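Local coordinates for protein DyP2 (Amycolatopsis sp. ATCC 39116, PDB 4G2C) that probably uses heme and peroxide to oxidise dyes and other substrates, as a multifunctional dye peroxidase from a lignin-reactive bacterium, and binds manganese(II), at residues D210-E213 and Y217-G220. Residues are numbered along the deposited sequence; the frame is centred on the assembly and turned at random.
Sequences DGIE and YVDG. With HEM (protoporphyrin IX containing Fe), chain C.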
# COMPACT_ATOMS: atom_id res chain seq x y z
N ASP A 210 1.82 17.03 2.29
CA ASP A 210 1.62 15.60 2.54
C ASP A 210 0.83 14.94 1.42
O ASP A 210 -0.18 15.48 0.98
CB ASP A 210 0.86 15.38 3.85
CG ASP A 210 1.62 15.88 5.06
OD1 ASP A 210 2.78 15.43 5.25
OD2 ASP A 210 1.06 16.72 5.82
N GLY A 211 1.26 13.75 1.00
CA GLY A 211 0.53 12.99 -0.00
C GLY A 211 -0.85 12.57 0.47
O GLY A 211 -1.03 12.19 1.62
N ILE A 212 -1.84 12.62 -0.42
CA ILE A 212 -3.21 12.24 -0.05
C ILE A 212 -3.85 11.30 -1.06
O ILE A 212 -3.37 11.19 -2.19
CB ILE A 212 -4.12 13.45 0.04
CG1 ILE A 212 -4.21 14.14 -1.33
CG2 ILE A 212 -3.64 14.39 1.14
CD1 ILE A 212 -5.19 15.33 -1.38
N GLU A 213 -4.92 10.63 -0.66
CA GLU A 213 -5.71 9.86 -1.62
C GLU A 213 -6.99 10.64 -1.99
O GLU A 213 -7.22 11.72 -1.46
CB GLU A 213 -6.03 8.45 -1.12
CG GLU A 213 -6.66 8.43 0.25
CD GLU A 213 -8.03 9.07 0.27
OE1 GLU A 213 -8.24 10.00 1.09
OE2 GLU A 213 -8.90 8.65 -0.54
N TYR A 217 -7.69 12.40 2.29
CA TYR A 217 -6.97 12.10 3.53
C TYR A 217 -5.49 11.80 3.27
O TYR A 217 -5.16 11.08 2.32
CB TYR A 217 -7.61 10.93 4.27
CG TYR A 217 -9.00 11.19 4.76
CD1 TYR A 217 -10.08 11.24 3.87
CD2 TYR A 217 -9.26 11.38 6.12
CE1 TYR A 217 -11.36 11.47 4.31
CE2 TYR A 217 -10.56 11.62 6.58
CZ TYR A 217 -11.60 11.66 5.67
OH TYR A 217 -12.89 11.91 6.10
N VAL A 218 -4.63 12.35 4.11
CA VAL A 218 -3.22 11.99 4.10
C VAL A 218 -3.11 10.46 4.03
O VAL A 218 -3.70 9.75 4.81
CB VAL A 218 -2.50 12.51 5.36
CG1 VAL A 218 -1.05 12.01 5.38
CG2 VAL A 218 -2.52 14.02 5.40
N ASP A 219 -2.36 9.96 3.06
CA ASP A 219 -2.26 8.51 2.97
C ASP A 219 -0.79 8.12 2.98
O ASP A 219 0.07 8.92 2.64
CB ASP A 219 -3.03 7.99 1.74
CG ASP A 219 -2.34 8.33 0.43
OD1 ASP A 219 -1.51 9.27 0.40
OD2 ASP A 219 -2.62 7.65 -0.58
N GLY A 220 -0.49 6.91 3.43
CA GLY A 220 0.90 6.48 3.49
C GLY A 220 1.77 7.18 4.52
O GLY A 220 2.94 7.43 4.27
CHA HEM C . -3.53 3.68 6.15
CHB HEM C . -6.71 5.07 2.76
CHC HEM C . -6.58 0.66 0.73
CHD HEM C . -4.06 -0.92 4.55
C1A HEM C . -4.39 4.45 5.41
C2A HEM C . -4.67 5.85 5.63
C3A HEM C . -5.54 6.23 4.69
C4A HEM C . -5.84 5.09 3.84
CMA HEM C . -6.14 7.63 4.52
CAA HEM C . -4.04 6.71 6.76
CBA HEM C . -2.68 7.24 6.31
CGA HEM C . -1.57 6.25 6.58
O1A HEM C . -1.41 5.80 7.72
O2A HEM C . -0.82 5.90 5.64
C1B HEM C . -6.98 4.01 1.90
C2B HEM C . -7.85 4.01 0.73
C3B HEM C . -7.80 2.78 0.18
C4B HEM C . -6.89 1.97 0.96
CMB HEM C . -8.69 5.22 0.24
CAB HEM C . -8.51 2.24 -1.08
CBB HEM C . -8.97 3.07 -2.02
C1C HEM C . -5.95 -0.17 1.63
C2C HEM C . -5.88 -1.62 1.55
C3C HEM C . -5.16 -2.05 2.61
C4C HEM C . -4.77 -0.88 3.38
CMC HEM C . -6.49 -2.50 0.42
CAC HEM C . -4.83 -3.51 2.99
CBC HEM C . -5.56 -4.54 2.53
C1D HEM C . -3.64 0.16 5.29
C2D HEM C . -2.70 0.08 6.38
C3D HEM C . -2.53 1.52 6.85
C4D HEM C . -3.39 2.32 6.03
CMD HEM C . -2.01 -1.19 6.91
CAD HEM C . -1.68 2.03 7.99
CBD HEM C . -2.45 1.64 9.24
CGD HEM C . -1.54 2.01 10.37
O1D HEM C . -0.38 1.51 10.38
O2D HEM C . -1.96 2.84 11.22
NA HEM C . -5.10 4.02 4.31
NB HEM C . -6.42 2.75 2.00
NC HEM C . -5.26 0.24 2.76
ND HEM C . -4.02 1.49 5.13
FE HEM C . -5.39 2.14 3.62
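E213 curls its side chain back alongside Y217, carboxylate and ring planes 39° apart, a worked example of a carboxylate that closes a chain reversal while lying against a cofactor. Its CB lies 3.5 Å from D219 OD2. With CG set between the backbone N and the carbonyl carbon (chi1 53°) and a second bend at chi2, the chain curls so that CG passes the carbonyl oxygen of Y217 and, like CD, packs against heme methyl CMB. At the tip the two oxygens part: OE1 accepts the Y217 N-H nearly along its C-O axis at 2.7 Å and also lies in plane at the edge of the tyrosine ring, while OE2, 3.5 Å from CMB, is bonded to F215 N and Q278 NE2. This tight reversal leads from the short edge strand 211-212 of the ferredoxin-like sheet found in DyP-type peroxidases into the heme pocket; E213 N bonds to Y217 O and D219 N to G211 O, each 3.0 Å, on either side of a single bridge, I212 with V218. Replacing this glutamate by alanine is likely to leave the Y217 and F215 amides and the Q278 side chain without their acceptor, with a gap beside the heme methyl. Beside the bridge, I212 CG2 comes within 4.4 Å of V218 CG2.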